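PDB 3TQV: nicotinate-nucleotide pyrophosphorylase from Francisella tularensis subsp. tularensis, which probably catalyses the decarboxylating transfer of a phosphoribosyl group to quinolinate, yielding nicotinate mononucleotide on the pathway to NAD+. Local coordinates for residues Y172-E176 with N177-S181; H164-G167 with L168-A171; L245-S248 with G249-R253. One frame throughout, in Å; residues are numbered along the deposited sequence.

All three contacts lie in the alpha/beta-barrel domain of the subunit, at the predicted substrate pocket. Contact 2 is the loop that leads into strand 171-174, and contact 1 follows directly, where that strand turns into its helix. Their centres are 15 Å apart and they touch, L173 CB lying 3.3 Å from R165 NH1. A bound phosphate links them: R165 of contact 2 holds it, while K175 of contact 1 forms a long, weak ion pair with it. Contact 3 ends another strand of the same parallel sheet; its nearest atoms are about 6 Å from contact 1, but E246 packs against H164 of contact 2. Contacts 1 and 2 also meet the second subunit.

Contact 1 (Y172-E176 with N177-S181); sequences YLIKE and NHIRS
K175 and H178 meet where a barrel strand ends and a helix begins, a beta-to-alpha turn of the TIM-barrel type with K175 as the N-cap residue. The carbonyl of K175 starts the helix: its O accepts from I179 N at 2.6 Å, nearly straight at 166°, and H178 N adds a weak second bond to K175 O at 2.9 Å. One residue on, E176 O accepts from R180 N at 2.7 Å, completing the single helical turn. On the strand side, the backbone of I174 is hydrogen-bonded to E202 and E204 of the adjacent strand. The second subunit supplies further partners: T37 OG1 of that subunit bonds to L173 N, its T37 O takes a weak bond from H178 ND1, and its V285 O a weak one from N177 ND2. The H178 ring folds back against the strand end because its CG stands beside the backbone N (chi1 -50°). There H178 CD2 lies 3.3 Å from K175 CB, K175 CA sits at the ring edge in its plane, and L173 O hangs over one face, 3.6 Å from H178 NE2. The K175 chain runs alongside this ring and on toward the predicted substrate site, of which K175 is a member. E176 and R180 also lie side by side, but as looser partners. E176 OE2 rests 3.4 Å from R180 CD; the carboxylate and guanidinium planes are turned 80° apart, and E176 OE2 and R180 NH1 stay 4.1 Å apart, beyond a salt bridge. On the apolar flank, I174 and I179 cross at about a right angle, I174 CG2 meeting I179 CG1 at 3.7 Å.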
ATOM      1  N   TYR B 172       9.594  22.553   8.348  1.00 21.56           N
ATOM      2  CA  TYR B 172      10.749  22.800   7.487  1.00 21.27           C
ATOM      3  C   TYR B 172      11.652  21.606   7.525  1.00 17.02           C
ATOM      4  O   TYR B 172      11.899  21.095   8.599  1.00 14.14           O
ATOM      5  CB  TYR B 172      11.565  23.985   8.006  1.00 23.42           C
ATOM      6  CG  TYR B 172      11.145  25.332   7.502  1.00 24.87           C
ATOM      7  CD1 TYR B 172      10.962  25.566   6.139  1.00 24.30           C
ATOM      8  CD2 TYR B 172      10.947  26.385   8.386  1.00 26.40           C
ATOM      9  CE1 TYR B 172      10.587  26.825   5.671  1.00 21.25           C
ATOM     10  CE2 TYR B 172      10.569  27.646   7.935  1.00 29.80           C
ATOM     11  CZ  TYR B 172      10.387  27.861   6.579  1.00 28.79           C
ATOM     12  OH  TYR B 172      10.010  29.112   6.142  1.00 32.13           O
ATOM     13  N   LEU B 173      12.160  21.167   6.375  1.00 24.40           N
ATOM     14  CA  LEU B 173      13.149  20.081   6.354  1.00 26.31           C
ATOM     15  C   LEU B 173      14.269  20.402   5.407  1.00 27.53           C
ATOM     16  O   LEU B 173      14.142  20.209   4.206  1.00 29.34           O
ATOM     17  CB  LEU B 173      12.535  18.726   5.987  1.00 27.42           C
ATOM     18  CG  LEU B 173      13.515  17.534   6.037  1.00 26.85           C
ATOM     19  CD1 LEU B 173      14.458  17.605   7.250  1.00 20.91           C
ATOM     20  CD2 LEU B 173      12.796  16.180   6.002  1.00 23.34           C
ATOM     21  N   ILE B 174      15.369  20.903   5.956  1.00 14.82           N
ATOM     22  CA  ILE B 174      16.477  21.401   5.148  1.00 15.61           C
ATOM     23  C   ILE B 174      17.493  20.312   4.878  1.00 17.02           C
ATOM     24  O   ILE B 174      18.096  19.792   5.822  1.00 17.01           O
ATOM     25  CB  ILE B 174      17.193  22.554   5.836  1.00 15.83           C
ATOM     26  CG1 ILE B 174      16.193  23.680   6.142  1.00 18.59           C
ATOM     27  CG2 ILE B 174      18.359  23.043   4.969  1.00 19.03           C
ATOM     28  CD1 ILE B 174      16.676  24.672   7.183  1.00 20.41           C
ATOM     29  N   LYS B 175      17.679  19.995   3.588  1.00 33.14           N
ATOM     30  CA  LYS B 175      18.519  18.880   3.121  1.00 35.64           C
ATOM     31  C   LYS B 175      19.784  19.343   2.388  1.00 40.58           C
ATOM     32  O   LYS B 175      19.986  20.545   2.183  1.00 40.89           O
ATOM     33  CB  LYS B 175      17.706  17.956   2.201  1.00 37.29           C
ATOM     34  CG  LYS B 175      16.616  17.179   2.919  1.00 39.89           C
ATOM     35  CD  LYS B 175      15.799  16.331   1.960  1.00 33.52           C
ATOM     36  CE  LYS B 175      14.856  15.399   2.716  1.00 52.31           C
ATOM     37  NZ  LYS B 175      13.480  15.327   2.119  1.00 54.76           N
ATOM     38  N   GLU B 176      20.632  18.379   2.010  1.00 28.61           N
ATOM     39  CA  GLU B 176      21.825  18.635   1.200  1.00 28.12           C
ATOM     40  C   GLU B 176      21.441  19.550   0.042  1.00 35.38           C
ATOM     41  O   GLU B 176      22.006  20.637  -0.130  1.00 34.63           O
ATOM     42  CB  GLU B 176      22.411  17.306   0.663  1.00 29.37           C
ATOM     43  CG  GLU B 176      23.662  17.429  -0.244  1.00 52.11           C
ATOM     44  CD  GLU B 176      23.468  16.868  -1.676  1.00 55.36           C
ATOM     45  OE1 GLU B 176      22.321  16.542  -2.066  1.00 51.27           O
ATOM     46  OE2 GLU B 176      24.475  16.757  -2.416  1.00 50.46           O
ATOM     47  N   ASN B 177      20.462  19.099  -0.739  1.00 42.32           N
ATOM     48  CA  ASN B 177      19.958  19.856  -1.881  1.00 35.96           C
ATOM     49  C   ASN B 177      19.638  21.310  -1.509  1.00 36.12           C
ATOM     50  O   ASN B 177      19.931  22.216  -2.278  1.00 39.47           O
ATOM     51  CB  ASN B 177      18.738  19.154  -2.528  1.00 30.55           C
ATOM     52  CG  ASN B 177      19.101  17.820  -3.242  1.00 41.11           C
ATOM     53  OD1 ASN B 177      18.439  16.791  -3.045  1.00 41.30           O
ATOM     54  ND2 ASN B 177      20.132  17.852  -4.089  1.00 43.08           N
ATOM     55  N   HIS B 178      19.057  21.537  -0.327  1.00 39.59           N
ATOM     56  CA  HIS B 178      18.702  22.894   0.112  1.00 38.60           C
ATOM     57  C   HIS B 178      19.911  23.648   0.644  1.00 42.48           C
ATOM     58  O   HIS B 178      20.063  24.850   0.410  1.00 49.49           O
ATOM     59  CB  HIS B 178      17.647  22.878   1.224  1.00 28.98           C
ATOM     60  CG  HIS B 178      16.451  22.030   0.924  1.00 27.86           C
ATOM     61  ND1 HIS B 178      15.301  22.541   0.369  1.00 20.90           N
ATOM     62  CD2 HIS B 178      16.220  20.713   1.130  1.00 30.37           C
ATOM     63  CE1 HIS B 178      14.415  21.570   0.230  1.00 22.23           C
ATOM     64  NE2 HIS B 178      14.948  20.450   0.684  1.00 23.37           N
ATOM     65  N   ILE B 179      20.743  22.937   1.398  1.00 41.87           N
ATOM     66  CA  ILE B 179      21.954  23.505   1.974  1.00 45.88           C
ATOM     67  C   ILE B 179      22.905  23.950   0.873  1.00 51.70           C
ATOM     68  O   ILE B 179      23.526  25.009   0.967  1.00 52.74           O
ATOM     69  CB  ILE B 179      22.671  22.475   2.865  1.00 48.66           C
ATOM     70  CG1 ILE B 179      21.950  22.350   4.204  1.00 41.75           C
ATOM     71  CG2 ILE B 179      24.128  22.854   3.072  1.00 49.40           C
ATOM     72  CD1 ILE B 179      22.235  21.043   4.916  1.00 40.72           C
ATOM     73  N   ARG B 180      23.016  23.134  -0.170  1.00 44.36           N
ATOM     74  CA  ARG B 180      23.832  23.486  -1.327  1.00 50.13           C
ATOM     75  C   ARG B 180      23.410  24.832  -1.946  1.00 55.64           C
ATOM     76  O   ARG B 180      24.249  25.689  -2.233  1.00 58.07           O
ATOM     77  CB  ARG B 180      23.770  22.372  -2.371  1.00 56.31           C
ATOM     78  CG  ARG B 180      24.490  21.067  -1.992  1.00 57.53           C
ATOM     79  CD  ARG B 180      24.482  20.109  -3.187  1.00 56.38           C
ATOM     80  NE  ARG B 180      24.510  20.878  -4.429  1.00 63.67           N
ATOM     81  CZ  ARG B 180      24.512  20.364  -5.652  1.00 64.20           C
ATOM     82  NH1 ARG B 180      24.495  19.051  -5.838  1.00 71.31           N
ATOM     83  NH2 ARG B 180      24.538  21.178  -6.696  1.00 59.93           N
ATOM     84  N   SER B 181      22.102  25.010  -2.130  1.00 60.71           N
ATOM     85  CA  SER B 181      21.556  26.226  -2.732  1.00 69.41           C
ATOM     86  C   SER B 181      21.407  27.387  -1.760  1.00 69.56           C
ATOM     87  O   SER B 181      21.264  27.195  -0.556  1.00 62.38           O
ATOM     88  CB  SER B 181      20.205  25.936  -3.380  1.00 63.89           C
ATOM     89  OG  SER B 181      20.368  25.102  -4.515  1.00 64.30           O
TER

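Contact 2 (H164-G167 with L168-A171); sequences HRIG and LFDA. With PO4 (phosphate ion), chain F.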
ATOM      1  N   HIS B 164       6.124  12.452  12.486  1.00 30.81           N
ATOM      2  CA  HIS B 164       6.996  13.442  11.868  1.00 26.95           C
ATOM      3  C   HIS B 164       6.077  14.349  11.053  1.00 29.32           C
ATOM      4  O   HIS B 164       4.875  14.123  11.012  1.00 29.50           O
ATOM      5  CB  HIS B 164       7.988  12.732  10.962  1.00 26.07           C
ATOM      6  CG  HIS B 164       9.039  13.622  10.381  1.00 25.76           C
ATOM      7  ND1 HIS B 164      10.080  14.127  11.125  1.00 28.74           N
ATOM      8  CD2 HIS B 164       9.228  14.066   9.120  1.00 21.29           C
ATOM      9  CE1 HIS B 164      10.858  14.860  10.350  1.00 23.82           C
ATOM     10  NE2 HIS B 164      10.366  14.833   9.127  1.00 20.38           N
ATOM     11  N   ARG B 165       6.617  15.371  10.406  1.00 20.23           N
ATOM     12  CA  ARG B 165       5.751  16.352   9.760  1.00 17.69           C
ATOM     13  C   ARG B 165       4.740  15.686   8.818  1.00 22.86           C
ATOM     14  O   ARG B 165       5.043  14.680   8.189  1.00 20.55           O
ATOM     15  CB  ARG B 165       6.578  17.397   9.018  1.00 17.19           C
ATOM     16  CG  ARG B 165       7.545  16.803   8.026  1.00 17.34           C
ATOM     17  CD  ARG B 165       8.192  17.861   7.155  1.00 17.47           C
ATOM     18  NE  ARG B 165       8.889  17.258   6.020  1.00 13.09           N
ATOM     19  CZ  ARG B 165       9.451  17.935   5.019  1.00  7.89           C
ATOM     20  NH1 ARG B 165       9.411  19.266   4.991  1.00  7.18           N
ATOM     21  NH2 ARG B 165      10.057  17.263   4.044  1.00  7.83           N
ATOM     22  N   ILE B 166       3.535  16.235   8.720  1.00 24.98           N
ATOM     23  CA  ILE B 166       2.567  15.697   7.772  1.00 21.29           C
ATOM     24  C   ILE B 166       3.004  15.855   6.313  1.00 22.48           C
ATOM     25  O   ILE B 166       2.781  14.955   5.503  1.00 18.90           O
ATOM     26  CB  ILE B 166       1.159  16.321   7.937  1.00 30.29           C
ATOM     27  CG1 ILE B 166       0.703  16.228   9.392  1.00 25.48           C
ATOM     28  CG2 ILE B 166       0.160  15.663   6.966  1.00 25.86           C
ATOM     29  CD1 ILE B 166       0.938  14.855  10.022  1.00 30.39           C
ATOM     30  N   GLY B 167       3.614  16.988   5.971  1.00 23.53           N
ATOM     31  CA  GLY B 167       3.940  17.252   4.579  1.00 17.88           C
ATOM     32  C   GLY B 167       4.999  18.292   4.276  1.00 16.74           C
ATOM     33  O   GLY B 167       5.996  18.403   4.996  1.00 15.07           O
ATOM     34  N   LEU B 168       4.802  19.046   3.195  1.00 22.08           N
ATOM     35  CA  LEU B 168       5.772  20.072   2.816  1.00 22.00           C
ATOM     36  C   LEU B 168       5.409  21.450   3.391  1.00 26.46           C
ATOM     37  O   LEU B 168       6.169  22.412   3.262  1.00 27.38           O
ATOM     38  CB  LEU B 168       5.937  20.135   1.291  1.00 21.93           C
ATOM     39  CG  LEU B 168       6.470  18.877   0.581  1.00 23.44           C
ATOM     40  CD1 LEU B 168       6.166  18.893  -0.919  1.00 18.62           C
ATOM     41  CD2 LEU B 168       7.965  18.638   0.832  1.00 16.87           C
ATOM     42  N   PHE B 169       4.258  21.526   4.055  1.00 26.31           N
ATOM     43  CA  PHE B 169       3.714  22.805   4.503  1.00 24.38           C
ATOM     44  C   PHE B 169       3.813  23.058   6.020  1.00 25.61           C
ATOM     45  O   PHE B 169       4.064  24.181   6.445  1.00 32.97           O
ATOM     46  CB  PHE B 169       2.260  22.919   4.054  1.00 21.61           C
ATOM     47  CG  PHE B 169       1.406  21.789   4.525  1.00 26.37           C
ATOM     48  CD1 PHE B 169       0.838  21.816   5.789  1.00 23.50           C
ATOM     49  CD2 PHE B 169       1.192  20.688   3.716  1.00 20.35           C
ATOM     50  CE1 PHE B 169       0.068  20.772   6.231  1.00 27.11           C
ATOM     51  CE2 PHE B 169       0.416  19.634   4.142  1.00 24.37           C
ATOM     52  CZ  PHE B 169      -0.149  19.673   5.403  1.00 28.70           C
ATOM     53  N   ASP B 170       3.607  22.033   6.836  1.00 21.34           N
ATOM     54  CA  ASP B 170       3.558  22.237   8.286  1.00 27.22           C
ATOM     55  C   ASP B 170       4.929  22.355   8.969  1.00 22.66           C
ATOM     56  O   ASP B 170       5.021  22.758  10.134  1.00 25.21           O
ATOM     57  CB  ASP B 170       2.694  21.156   8.974  1.00 26.23           C
ATOM     58  CG  ASP B 170       3.068  19.720   8.559  1.00 23.22           C
ATOM     59  OD1 ASP B 170       3.758  19.526   7.537  1.00 22.82           O
ATOM     60  OD2 ASP B 170       2.642  18.779   9.257  1.00 23.64           O
ATOM     61  N   ALA B 171       5.992  22.011   8.254  1.00 16.26           N
ATOM     62  CA  ALA B 171       7.301  21.994   8.877  1.00 15.50           C
ATOM     63  C   ALA B 171       8.430  22.120   7.867  1.00 16.27           C
ATOM     64  O   ALA B 171       8.247  21.838   6.682  1.00 16.90           O
ATOM     65  CB  ALA B 171       7.459  20.752   9.686  1.00 13.83           C
TER
HETATM   66  P   PO4 F 289      10.044  13.666   5.233  1.00 30.00           P
HETATM   67  O1  PO4 F 289      11.286  13.477   6.050  1.00 30.00           O
HETATM   68  O2  PO4 F 289       9.385  12.342   4.967  1.00 30.00           O
HETATM   69  O3  PO4 F 289       9.101  14.568   5.969  1.00 30.00           O
HETATM   70  O4  PO4 F 289      10.409  14.322   3.936  1.00 30.00           O
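D170 reaches back to the amides of I166 and G167, pinning together the loop that feeds strand 171-174 of the alpha/beta barrel. The polar bonds form two groups. In the first, one carboxylate takes two consecutive backbone N-H groups: I166 N gives to D170 OD2 at 2.7 Å on its syn lone pair, and G167 N gives to D170 OD1 at 3.0 Å, also from the syn side but tilted out of the carboxylate plane. The carboxylate can reach both because CG of D170 stands between its own backbone N and carbonyl carbon (chi1 50°). Two bonds should fix its rotation and keep the turn closed.

The second group belongs to R165, a predicted substrate-binding residue, whose chain is extended from CG to NE. Its guanidinium holds a phosphate ion through two edge N-H groups: R165 NE to phosphate O3 at 2.7 Å, practically straight at 178°, and R165 NH2 to phosphate O4 at 3.0 Å. The remaining end nitrogen, R165 NH1, donates to A171 O at 3.3 Å. That oxygen lies in the guanidinium plane, yet the donor stands 48° out of the carbonyl plane. A171 O may thus help to orient the guanidinium, and R142 N adds a further bond to the same phosphate. The ion, probably from the crystallisation liquor, is consistent with a site for a phosphate of the substrate.

Van der Waals contacts fill in around these bonds. R165 CB packs on A171 CB at 3.5 Å, and the methyl L168 CD2 approaches R165 NH2 obliquely at 4.1 Å. From the second subunit, T37 packs on R165 and A32 on F169. The end of the F169 ring comes back obliquely toward I166, F169 CZ 4.3 Å from I166 CG2.

Contact 3 (L245-S248 with G249-R253); sequences LEVS and GNIDR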
ATOM      1  N   LEU B 245      17.235  15.142  18.474  1.00 15.15           N
ATOM      2  CA  LEU B 245      17.905  14.333  17.452  1.00 11.63           C
ATOM      3  C   LEU B 245      16.990  13.228  16.942  1.00 15.58           C
ATOM      4  O   LEU B 245      16.341  12.526  17.737  1.00 17.53           O
ATOM      5  CB  LEU B 245      19.182  13.681  17.992  1.00 15.78           C
ATOM      6  CG  LEU B 245      20.482  14.457  18.145  1.00 16.81           C
ATOM      7  CD1 LEU B 245      21.571  13.505  18.618  1.00 18.60           C
ATOM      8  CD2 LEU B 245      20.896  15.137  16.850  1.00 11.34           C
ATOM      9  N   GLU B 246      16.960  13.075  15.616  1.00 23.04           N
ATOM     10  CA  GLU B 246      16.209  12.022  14.929  1.00 20.18           C
ATOM     11  C   GLU B 246      17.155  11.236  14.004  1.00 25.10           C
ATOM     12  O   GLU B 246      17.885  11.827  13.216  1.00 21.00           O
ATOM     13  CB  GLU B 246      15.039  12.653  14.162  1.00 20.14           C
ATOM     14  CG  GLU B 246      14.303  11.735  13.202  1.00 21.11           C
ATOM     15  CD  GLU B 246      13.289  12.474  12.313  1.00 21.74           C
ATOM     16  OE1 GLU B 246      13.353  13.717  12.182  1.00 13.63           O
ATOM     17  OE2 GLU B 246      12.410  11.800  11.741  1.00 24.23           O
ATOM     18  N   VAL B 247      17.164   9.909  14.124  1.00 20.96           N
ATOM     19  CA  VAL B 247      18.103   9.064  13.358  1.00 22.17           C
ATOM     20  C   VAL B 247      17.472   8.398  12.132  1.00 23.61           C
ATOM     21  O   VAL B 247      16.481   7.696  12.248  1.00 23.97           O
ATOM     22  CB  VAL B 247      18.754   7.952  14.233  1.00 21.03           C
ATOM     23  CG1 VAL B 247      19.413   6.883  13.346  1.00 18.41           C
ATOM     24  CG2 VAL B 247      19.758   8.531  15.203  1.00 22.71           C
ATOM     25  N   SER B 248      18.055   8.627  10.958  1.00 22.94           N
ATOM     26  CA  SER B 248      17.585   8.012   9.716  1.00 25.42           C
ATOM     27  C   SER B 248      18.703   7.242   9.040  1.00 32.28           C
ATOM     28  O   SER B 248      19.826   7.731   8.957  1.00 32.11           O
ATOM     29  CB  SER B 248      17.065   9.072   8.752  1.00 22.86           C
ATOM     30  OG  SER B 248      16.693   8.485   7.522  1.00 18.80           O
ATOM     31  N   GLY B 249      18.400   6.047   8.547  1.00 36.18           N
ATOM     32  CA  GLY B 249      19.403   5.222   7.895  1.00 31.36           C
ATOM     33  C   GLY B 249      18.814   3.879   7.523  1.00 32.44           C
ATOM     34  O   GLY B 249      19.248   2.848   8.032  1.00 33.62           O
ATOM     35  N   ASN B 250      17.811   3.916   6.648  1.00 41.82           N
ATOM     36  CA  ASN B 250      17.050   2.737   6.229  1.00 49.43           C
ATOM     37  C   ASN B 250      16.842   1.729   7.357  1.00 45.80           C
ATOM     38  O   ASN B 250      17.323   0.604   7.287  1.00 48.87           O
ATOM     39  CB  ASN B 250      17.731   2.075   5.021  1.00 51.69           C
ATOM     40  CG  ASN B 250      16.858   1.020   4.350  1.00 64.09           C
ATOM     41  OD1 ASN B 250      15.633   0.995   4.526  1.00 55.79           O
ATOM     42  ND2 ASN B 250      17.489   0.148   3.571  1.00 49.13           N
ATOM     43  N   ILE B 251      16.112   2.134   8.387  1.00 34.07           N
ATOM     44  CA  ILE B 251      15.981   1.336   9.604  1.00 35.32           C
ATOM     45  C   ILE B 251      14.818   0.337   9.584  1.00 35.64           C
ATOM     46  O   ILE B 251      13.733   0.640   9.085  1.00 33.48           O
ATOM     47  CB  ILE B 251      15.886   2.259  10.826  1.00 32.77           C
ATOM     48  CG1 ILE B 251      17.174   3.080  10.928  1.00 33.84           C
ATOM     49  CG2 ILE B 251      15.640   1.467  12.083  1.00 34.31           C
ATOM     50  CD1 ILE B 251      17.067   4.295  11.829  1.00 33.91           C
ATOM     51  N   ASP B 252      15.076  -0.859  10.108  1.00 36.29           N
ATOM     52  CA  ASP B 252      14.088  -1.936  10.189  1.00 41.46           C
ATOM     53  C   ASP B 252      14.154  -2.663  11.545  1.00 42.57           C
ATOM     54  O   ASP B 252      14.967  -2.327  12.414  1.00 42.80           O
ATOM     55  CB  ASP B 252      14.275  -2.937   9.031  1.00 38.65           C
ATOM     56  CG  ASP B 252      15.634  -3.655   9.072  1.00 45.87           C
ATOM     57  OD1 ASP B 252      15.694  -4.824   9.500  1.00 50.27           O
ATOM     58  OD2 ASP B 252      16.652  -3.059   8.669  1.00 52.55           O
ATOM     59  N   ARG B 253      13.303  -3.672  11.702  1.00 40.25           N
ATOM     60  CA  ARG B 253      13.230  -4.468  12.922  1.00 44.91           C
ATOM     61  C   ARG B 253      14.566  -5.075  13.336  1.00 51.39           C
ATOM     62  O   ARG B 253      14.725  -5.548  14.464  1.00 55.36           O
ATOM     63  CB  ARG B 253      12.203  -5.587  12.746  1.00 53.25           C
ATOM     64  CG  ARG B 253      12.518  -6.509  11.587  1.00 55.38           C
ATOM     65  CD  ARG B 253      11.373  -7.448  11.266  1.00 61.85           C
ATOM     66  NE  ARG B 253      11.890  -8.732  10.809  1.00 68.11           N
ATOM     67  CZ  ARG B 253      12.586  -8.901   9.689  1.00 71.06           C
ATOM     68  NH1 ARG B 253      12.845  -7.866   8.897  1.00 69.04           N
ATOM     69  NH2 ARG B 253      13.025 -10.109   9.359  1.00 83.02           N
TER
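V247 O, on a strand residue whose backbone is hydrogen-bonded to F266 and S268 of the neighbouring parallel strand, is met across the turn by I251 CD1 at 3.5 Å. No hydrogen bond joins the two halves of this turn; the contact is mainly one of apolar packing, and I251 CD1 is the atom that does the touching. I251 CD1 also lies 3.8 Å from V247 CG1, the two side chains crossing at about a right angle, and I251 CD1 comes within 4.3 Å of S248 CA. I251 reaches that far because its CG1 is anti to the carbonyl carbon (chi1 -62°) and the chain then runs on extended to CD1 (chi2 163°), while V247 turns CG1 toward it by placing that branch anti to its own backbone N.

This is the carboxyl end of a strand in the TIM-barrel-like domain, the end of the barrel where substrates of this fold bind. S248, G249 and N250, which form the bend, are predicted to bind substrate, and the side chain of N250 lies about 4 Å from a bound phosphate. The side chain of N250 points away from the strand, that of I251 toward V247. At S248, OG is only 3.1 Å from G249 N, but the angle is too poor for a hydrogen bond. I251 also packs on I256 and I259 of helix 256-260, the helix that follows the turn, and on V269, itself a predicted substrate-binding residue.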